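PDB 1T0F: transposon Tn7 transposition protein TnsA from Escherichia coli, which cuts the 5' DNA strands during Tn7 transposition, forming the transposase together with its partner TnsB. Local coordinates for residues 17-21 with 22-26; 93-96 with 97-100; 164-167 with 168-172; 236-240 with 241-245. One frame throughout, in Å; residues are numbered along the deposited sequence.

Interaction 1: 17-21 with 22-26; sequences ARRIK and EGRGQ
Over one face of the Arg-18 guanidinium stands the carboxylate of Glu-22, with OE1 2.9 Å above the plane and displaced toward the rim, while Arg-19 NE lies at the edge of the same group. Arg-18 NH1 in turn sits over the centre of one face of the Arg-19 guanidinium, and Arg-19 CG comes to the edge of the Arg-24 guanidinium. Because the carboxylate lies over a face, the salt bridge from Arg-18 NH1 to Glu-22 OE1 (3.0 Å) is a pairing of charges, with no N-H aimed at the oxygen; the two flat groups are 51° apart. A bent hydrogen bond, part of a salt bridge, reaches the same oxygen from Arg-24, whose NE donates to Glu-22 OE1 at 2.8 Å from well above the carboxylate plane. One acid is thus shared by two arginines, and Arg-19 NE, though farther off, probably adds to the favourable field. Glu-22 CG takes the position between backbone N and carbonyl carbon (chi1 48°), which folds the extended chain back over the last helical turn and sets CG 3.0 Å from Arg-19 O. Long, flexible arginines suit this surface salt-bridge network of Arg-18, Glu-22 and Arg-24, and the aliphatic parts also pack, Arg-24 CD lying 3.8 Å from Arg-19 CB. Elsewhere Arg-24 NH1 bonds to Pro-34 O, and Arg-19 makes a cation-pi contact with Phe-11. Gly-23, at positive phi, turns the chain where a side chain would be disfavoured, and Arg-24 N returns to Arg-19 O (3.1 Å). With Gly-23 N facing Ile-20 O, a bond whose placing is less sure, this is a Schellman motif ending helix 13-21.

Interaction 2: 93-96 with 97-100; sequences TRQI and AIDS
Gln-95, Ile-96 and Ile-98 carry most of this contact, each meeting a partner one turn along helix 90-100. Gln-95 leaves the helix with CG opposite its backbone N (chi1 -173°) and bends at chi2, a course that brings the amide over Asp-99. NE2 gives a bond to Asp-99 OD2 at 3.2 Å and a weak one to OD1; OD2 lies in the amide plane of Gln-95, whereas NE2 approaches from above the carboxylate plane. A neutral donor and an acid suit this solvent-facing side. Ile-98 crosses the Arg-94 chain at a slant, its CG1 over one face of the guanidinium and CD1 3.8 Å from Arg-94 NE, a greasy cover for a long polar chain. Ile-96 faces inward against Arg-154 of helix 143-159. Its carbonyl oxygen is gripped twice by Ser-100, by N at 2.8 Å and by OG, also at 2.8 Å. An alanine at Ser-100 would remove that hydroxyl, and Ile-96 O would probably be left with the backbone N-H of the last turn as its one donor here. A hydroxyl folded back onto the preceding turn is a familiar way for serine to be satisfied at the last turn of a helix, here helix 90-100, which probably contributes to a DNA-binding helix-turn-helix motif.

Interaction 3: 164-167 with 168-172; sequences FIFT and DKEIN
Beyond Phe-166 the chain passes through Thr-167 into a short 3-10 turn, 168-170, closed by Glu-170 N donating to Thr-167 O (3.0 Å) from above the carbonyl plane. The side chains then tie the corner back on itself. Glu-170 bends at chi2 (60°), which curls its carboxylate toward the start of the turn, where OE1 takes two bonds from one residue: Thr-167 N at 2.9 Å, using the anti lone pair, and Thr-167 OG1 at 2.5 Å, so short that its exact length is doubtful. The same hydroxyl accepts from Lys-169 N (3.1 Å), forming an ST turn. Threonine fits because its OG1 both gives and receives. Donors at this oxygen would probably stabilise the charged form of the buried acid, and Glu-170 OE2 has a further salt bridge to a basic side chain of another protein chain. Phe-166 covers the root of the glutamate, CD2 lying 3.7 Å from Glu-170 CB. Asp-168 points away from this corner, its OD1 accepting from Ala-137 N. The ST turn thus follows a strand that pairs with Gln-133 and Lys-135 in the restriction-endonuclease-like (PD-(D/E)XK) core beside the active site.

Interaction 4: 236-240 with 241-245; sequences RALTA and NGFIK
Ile-244 points back at the helix it has just left. Its CB lies 3.4 Å from Thr-239 OG1, a hydroxyl already bonded to Ile-235 O, and the CG2 branch meets that same oxygen at 3.5 Å. The other branch passes CG1 beside Leu-238 CB, and the tip, Ile-244 CD1, settles 3.6 Å from Leu-238 CB. CG1 opposite the carbonyl carbon (chi1 -63°) gives the two branches these separate neighbours, and a beta-branched chain suits the start of strand 244-245, which pairs with 261-262. Leu-238 CD2 extends the apolar patch to Phe-243 CD2, with Leu-198 of helix 198-207 alongside. The reversal that makes this possible is a Schellman motif ending helix 230-240: Gly-242, with positive phi that a side chain would resist, bonds through N to Thr-239 O (2.9 Å), while Phe-243 N reaches Leu-238 O weakly. Before it, Asn-241 grips Ala-237 O by both N (3.2 Å) and ND2 (2.8 Å), from opposite faces of the carbonyl plane; ND2 also bonds to Glu-188 O. A leucine in place of Asn-241 would probably leave Ala-237 O with the backbone bond alone and take from Glu-188 O the bond it receives from ND2. The ND2 bond to Ala-237 O is nearly straight, at 169°, with the oxygen in the amide plane.

All four contacts are local, and three of them involve the end of a helix or its last turn. Interactions 1 and 4 each close a helix with a Schellman motif, yet they lie on opposite sides of the chain's centre and differ in kind: the first is a surface cluster of charges, the second a buried union of leucine, phenylalanine and isoleucine. Interaction 2 is partly buried along one helix, with Thr-93, Ile-96, Ala-97 and Ser-100 inside and Arg-94, Gln-95, Ile-98 and Asp-99 toward solvent. Interaction 3, buried like interaction 4 but set at the end of a strand, has its acid met by hydrogen bonds and by another protein chain. Centres of interactions 2 and 4, the farthest pair, are about 42 Å apart.

Interaction 1: 17-21 with 22-26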
# COMPACT_ATOMS: atom_id res chain seq x y z
N ALA A 17 -20.77 6.83 11.38
CA ALA A 17 -20.76 7.11 12.81
C ALA A 17 -20.29 5.89 13.59
O ALA A 17 -19.54 6.01 14.56
CB ALA A 17 -22.16 7.51 13.27
N ARG A 18 -20.73 4.71 13.16
CA ARG A 18 -20.38 3.46 13.81
C ARG A 18 -18.88 3.18 13.70
O ARG A 18 -18.25 2.74 14.66
CB ARG A 18 -21.20 2.32 13.20
CG ARG A 18 -20.73 0.92 13.54
CD ARG A 18 -19.77 0.39 12.48
NE ARG A 18 -19.52 -1.04 12.61
CZ ARG A 18 -18.82 -1.77 11.75
NH1 ARG A 18 -18.29 -1.19 10.68
NH2 ARG A 18 -18.65 -3.07 11.95
N ARG A 19 -18.32 3.43 12.52
CA ARG A 19 -16.89 3.19 12.32
C ARG A 19 -16.07 4.17 13.13
O ARG A 19 -15.00 3.83 13.63
CB ARG A 19 -16.56 3.28 10.82
CG ARG A 19 -17.11 2.10 10.05
CD ARG A 19 -16.68 2.09 8.59
NE ARG A 19 -16.85 0.76 8.01
CZ ARG A 19 -18.01 0.10 7.95
NH1 ARG A 19 -19.12 0.65 8.44
NH2 ARG A 19 -18.06 -1.11 7.41
N ILE A 20 -16.56 5.40 13.27
CA ILE A 20 -15.85 6.40 14.05
C ILE A 20 -15.85 5.96 15.52
O ILE A 20 -14.86 6.15 16.23
CB ILE A 20 -16.52 7.78 13.93
CG1 ILE A 20 -16.42 8.27 12.48
CG2 ILE A 20 -15.85 8.77 14.86
CD1 ILE A 20 -17.06 9.62 12.22
N LYS A 21 -16.95 5.36 15.97
CA LYS A 21 -17.06 4.89 17.35
C LYS A 21 -16.06 3.79 17.65
O LYS A 21 -15.42 3.81 18.69
CB LYS A 21 -18.47 4.36 17.65
CG LYS A 21 -19.51 5.43 17.90
CD LYS A 21 -20.43 5.03 19.06
CE LYS A 21 -21.11 3.68 18.82
NZ LYS A 21 -21.90 3.24 20.01
N GLU A 22 -15.93 2.83 16.74
CA GLU A 22 -14.98 1.74 16.95
C GLU A 22 -13.55 2.24 16.78
O GLU A 22 -12.60 1.46 16.74
CB GLU A 22 -15.27 0.57 15.99
CG GLU A 22 -15.46 0.96 14.54
CD GLU A 22 -15.88 -0.22 13.67
OE1 GLU A 22 -16.17 -0.01 12.48
OE2 GLU A 22 -15.91 -1.36 14.19
N GLY A 23 -13.42 3.56 16.68
CA GLY A 23 -12.12 4.18 16.54
C GLY A 23 -11.29 3.85 15.32
O GLY A 23 -10.06 3.75 15.41
N ARG A 24 -11.93 3.68 14.16
CA ARG A 24 -11.16 3.39 12.96
C ARG A 24 -10.38 4.64 12.57
O ARG A 24 -10.89 5.75 12.66
CB ARG A 24 -12.09 2.97 11.82
CG ARG A 24 -12.60 1.55 11.96
CD ARG A 24 -13.42 1.13 10.76
NE ARG A 24 -13.84 -0.26 10.87
CZ ARG A 24 -13.01 -1.30 10.80
NH1 ARG A 24 -11.71 -1.10 10.60
NH2 ARG A 24 -13.48 -2.53 10.94
N GLY A 25 -9.13 4.45 12.14
CA GLY A 25 -8.30 5.58 11.77
C GLY A 25 -7.45 6.05 12.94
O GLY A 25 -6.53 6.84 12.76
N GLN A 26 -7.77 5.56 14.14
CA GLN A 26 -7.01 5.96 15.33
C GLN A 26 -5.99 4.91 15.74
O GLN A 26 -6.05 3.76 15.32
CB GLN A 26 -7.95 6.21 16.51
CG GLN A 26 -8.94 7.33 16.30
CD GLN A 26 -9.89 7.47 17.48
OE1 GLN A 26 -9.48 7.84 18.58
NE2 GLN A 26 -11.17 7.17 17.25

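Interaction 2: 93-96 with 97-100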
# COMPACT_ATOMS: atom_id res chain seq x y z
N THR A 93 -12.03 18.22 5.26
CA THR A 93 -12.26 18.04 3.82
C THR A 93 -13.51 18.79 3.37
O THR A 93 -13.59 19.25 2.23
CB THR A 93 -12.34 16.54 3.43
OG1 THR A 93 -13.44 15.91 4.10
CG2 THR A 93 -11.04 15.82 3.82
N ARG A 94 -14.48 18.92 4.27
CA ARG A 94 -15.71 19.64 3.95
C ARG A 94 -15.36 21.09 3.62
O ARG A 94 -15.81 21.64 2.60
CB ARG A 94 -16.67 19.60 5.15
CG ARG A 94 -17.84 20.55 5.06
CD ARG A 94 -18.87 20.09 4.04
NE ARG A 94 -19.89 21.11 3.79
CZ ARG A 94 -20.88 20.98 2.91
NH1 ARG A 94 -21.00 19.87 2.19
NH2 ARG A 94 -21.74 21.97 2.74
N GLN A 95 -14.56 21.72 4.47
CA GLN A 95 -14.15 23.10 4.27
C GLN A 95 -13.25 23.28 3.06
O GLN A 95 -13.34 24.27 2.35
CB GLN A 95 -13.44 23.63 5.52
CG GLN A 95 -13.12 25.12 5.48
CD GLN A 95 -14.38 25.98 5.35
OE1 GLN A 95 -15.30 25.88 6.16
NE2 GLN A 95 -14.41 26.84 4.34
N ILE A 96 -12.36 22.31 2.82
CA ILE A 96 -11.45 22.38 1.68
C ILE A 96 -12.24 22.36 0.36
O ILE A 96 -11.94 23.13 -0.56
CB ILE A 96 -10.44 21.20 1.69
CG1 ILE A 96 -9.51 21.35 2.89
CG2 ILE A 96 -9.63 21.18 0.39
CD1 ILE A 96 -8.63 20.13 3.15
N ALA A 97 -13.23 21.49 0.28
CA ALA A 97 -14.06 21.39 -0.92
C ALA A 97 -14.73 22.73 -1.19
O ALA A 97 -14.74 23.23 -2.32
CB ALA A 97 -15.11 20.29 -0.75
N ILE A 98 -15.29 23.32 -0.14
CA ILE A 98 -15.96 24.61 -0.28
C ILE A 98 -14.97 25.67 -0.78
O ILE A 98 -15.24 26.37 -1.76
CB ILE A 98 -16.55 25.07 1.08
CG1 ILE A 98 -17.69 24.14 1.48
CG2 ILE A 98 -17.04 26.51 0.98
CD1 ILE A 98 -18.26 24.40 2.86
N ASP A 99 -13.81 25.76 -0.13
CA ASP A 99 -12.82 26.75 -0.52
C ASP A 99 -12.22 26.54 -1.91
O ASP A 99 -11.83 27.51 -2.57
CB ASP A 99 -11.67 26.79 0.49
CG ASP A 99 -12.12 27.24 1.87
OD1 ASP A 99 -13.01 28.12 1.94
OD2 ASP A 99 -11.58 26.73 2.87
N SER A 100 -12.17 25.29 -2.36
CA SER A 100 -11.58 24.98 -3.66
C SER A 100 -12.58 24.91 -4.80
O SER A 100 -12.19 24.80 -5.97
CB SER A 100 -10.82 23.65 -3.58
OG SER A 100 -11.71 22.59 -3.31

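Interaction 3: 164-167 with 168-172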
# COMPACT_ATOMS: atom_id res chain seq x y z
N PHE A 164 2.32 12.33 -1.85
CA PHE A 164 2.67 11.92 -3.20
C PHE A 164 1.68 10.93 -3.77
O PHE A 164 0.96 10.24 -3.04
CB PHE A 164 4.04 11.23 -3.21
CG PHE A 164 5.13 12.03 -2.59
CD1 PHE A 164 5.83 12.97 -3.34
CD2 PHE A 164 5.44 11.88 -1.24
CE1 PHE A 164 6.82 13.75 -2.75
CE2 PHE A 164 6.43 12.66 -0.64
CZ PHE A 164 7.12 13.59 -1.40
N ILE A 165 1.67 10.84 -5.09
CA ILE A 165 0.83 9.88 -5.78
C ILE A 165 1.76 8.80 -6.34
O ILE A 165 2.83 9.09 -6.84
CB ILE A 165 0.09 10.54 -6.96
CG1 ILE A 165 -0.92 11.55 -6.43
CG2 ILE A 165 -0.59 9.46 -7.80
CD1 ILE A 165 -1.46 12.47 -7.51
N PHE A 166 1.35 7.55 -6.21
CA PHE A 166 2.11 6.41 -6.72
C PHE A 166 1.23 5.65 -7.70
O PHE A 166 0.08 5.35 -7.39
CB PHE A 166 2.49 5.45 -5.58
CG PHE A 166 3.92 5.58 -5.12
CD1 PHE A 166 4.29 6.58 -4.23
CD2 PHE A 166 4.89 4.70 -5.60
CE1 PHE A 166 5.62 6.70 -3.81
CE2 PHE A 166 6.21 4.80 -5.19
CZ PHE A 166 6.58 5.81 -4.29
N THR A 167 1.76 5.32 -8.87
CA THR A 167 0.99 4.55 -9.85
C THR A 167 1.73 3.26 -10.19
O THR A 167 2.83 3.02 -9.69
CB THR A 167 0.76 5.33 -11.18
OG1 THR A 167 1.97 5.32 -11.95
CG2 THR A 167 0.35 6.77 -10.91
N ASP A 168 1.11 2.44 -11.03
CA ASP A 168 1.72 1.18 -11.46
C ASP A 168 3.07 1.44 -12.14
O ASP A 168 3.96 0.58 -12.12
CB ASP A 168 0.77 0.45 -12.43
CG ASP A 168 0.26 1.35 -13.56
OD1 ASP A 168 -0.47 2.33 -13.28
OD2 ASP A 168 0.59 1.07 -14.74
N LYS A 169 3.23 2.62 -12.73
CA LYS A 169 4.47 2.96 -13.42
C LYS A 169 5.66 3.21 -12.49
O LYS A 169 6.80 3.26 -12.93
CB LYS A 169 4.26 4.17 -14.32
CG LYS A 169 3.38 3.88 -15.54
CD LYS A 169 3.14 5.13 -16.37
CE LYS A 169 2.40 4.80 -17.66
NZ LYS A 169 1.12 4.09 -17.38
N GLU A 170 5.39 3.36 -11.19
CA GLU A 170 6.47 3.60 -10.23
C GLU A 170 6.93 2.32 -9.57
O GLU A 170 7.83 2.34 -8.73
CB GLU A 170 6.02 4.59 -9.15
CG GLU A 170 6.03 6.05 -9.60
CD GLU A 170 5.11 6.29 -10.76
OE1 GLU A 170 3.88 6.16 -10.58
OE2 GLU A 170 5.61 6.62 -11.86
N ILE A 171 6.32 1.20 -9.93
CA ILE A 171 6.71 -0.06 -9.33
C ILE A 171 7.96 -0.58 -10.00
O ILE A 171 8.00 -0.73 -11.22
CB ILE A 171 5.60 -1.13 -9.44
CG1 ILE A 171 4.33 -0.61 -8.78
CG2 ILE A 171 6.04 -2.41 -8.74
CD1 ILE A 171 4.53 -0.17 -7.35
N ASN A 172 8.99 -0.82 -9.20
CA ASN A 172 10.25 -1.34 -9.71
C ASN A 172 9.94 -2.61 -10.50
O ASN A 172 9.12 -3.43 -10.08
CB ASN A 172 11.19 -1.64 -8.55
CG ASN A 172 12.49 -2.27 -9.00
OD1 ASN A 172 12.53 -3.42 -9.42
ND2 ASN A 172 13.57 -1.50 -8.94

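Interaction 4: 236-240 with 241-245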
# COMPACT_ATOMS: atom_id res chain seq x y z
N ARG A 236 6.77 -20.09 -0.20
CA ARG A 236 6.01 -19.21 -1.07
C ARG A 236 4.73 -18.72 -0.37
O ARG A 236 4.43 -17.53 -0.39
CB ARG A 236 5.65 -19.95 -2.37
CG ARG A 236 4.98 -19.09 -3.42
CD ARG A 236 4.76 -19.89 -4.71
NE ARG A 236 4.08 -19.13 -5.74
CZ ARG A 236 2.84 -18.65 -5.62
NH1 ARG A 236 2.15 -18.86 -4.51
NH2 ARG A 236 2.29 -17.97 -6.62
N ALA A 237 4.00 -19.65 0.25
CA ALA A 237 2.76 -19.30 0.94
C ALA A 237 3.01 -18.39 2.14
O ALA A 237 2.27 -17.42 2.36
CB ALA A 237 2.03 -20.57 1.38
N LEU A 238 4.04 -18.69 2.92
CA LEU A 238 4.35 -17.88 4.10
C LEU A 238 4.84 -16.49 3.68
O LEU A 238 4.57 -15.50 4.37
CB LEU A 238 5.41 -18.58 4.95
CG LEU A 238 4.91 -19.84 5.67
CD1 LEU A 238 6.09 -20.68 6.18
CD2 LEU A 238 3.99 -19.43 6.82
N THR A 239 5.54 -16.42 2.55
CA THR A 239 6.04 -15.14 2.07
C THR A 239 4.90 -14.27 1.54
O THR A 239 4.84 -13.07 1.82
CB THR A 239 7.08 -15.33 0.94
OG1 THR A 239 8.19 -16.09 1.43
CG2 THR A 239 7.61 -13.98 0.47
N ALA A 240 3.99 -14.87 0.78
CA ALA A 240 2.85 -14.14 0.21
C ALA A 240 1.97 -13.56 1.32
O ALA A 240 1.40 -12.48 1.18
CB ALA A 240 2.03 -15.05 -0.68
N ASN A 241 1.88 -14.29 2.43
CA ASN A 241 1.08 -13.85 3.57
C ASN A 241 1.82 -12.86 4.46
O ASN A 241 1.25 -12.32 5.40
CB ASN A 241 0.62 -15.06 4.38
CG ASN A 241 -0.58 -15.73 3.75
OD1 ASN A 241 -1.71 -15.31 3.96
ND2 ASN A 241 -0.34 -16.78 2.97
N GLY A 242 3.10 -12.64 4.16
CA GLY A 242 3.89 -11.67 4.92
C GLY A 242 4.72 -12.17 6.09
O GLY A 242 5.51 -11.39 6.65
N PHE A 243 4.57 -13.43 6.47
CA PHE A 243 5.33 -13.98 7.58
C PHE A 243 6.82 -14.05 7.24
O PHE A 243 7.67 -14.05 8.12
CB PHE A 243 4.78 -15.35 7.97
CG PHE A 243 3.38 -15.27 8.52
CD1 PHE A 243 3.13 -14.51 9.66
CD2 PHE A 243 2.33 -15.90 7.88
CE1 PHE A 243 1.83 -14.37 10.14
CE2 PHE A 243 1.03 -15.76 8.36
CZ PHE A 243 0.78 -15.00 9.49
N ILE A 244 7.11 -14.09 5.95
CA ILE A 244 8.47 -14.10 5.47
C ILE A 244 8.60 -12.94 4.49
O ILE A 244 7.74 -12.76 3.63
CB ILE A 244 8.81 -15.40 4.71
CG1 ILE A 244 8.70 -16.60 5.65
CG2 ILE A 244 10.22 -15.32 4.12
CD1 ILE A 244 8.91 -17.94 4.95
N LYS A 245 9.63 -12.13 4.65
CA LYS A 245 9.87 -11.03 3.73
C LYS A 245 11.27 -11.26 3.15
O LYS A 245 12.10 -11.92 3.77
CB LYS A 245 9.76 -9.67 4.42
CG LYS A 245 10.57 -9.52 5.67
CD LYS A 245 9.99 -8.43 6.58
CE LYS A 245 10.35 -7.03 6.12
NZ LYS A 245 9.91 -6.00 7.12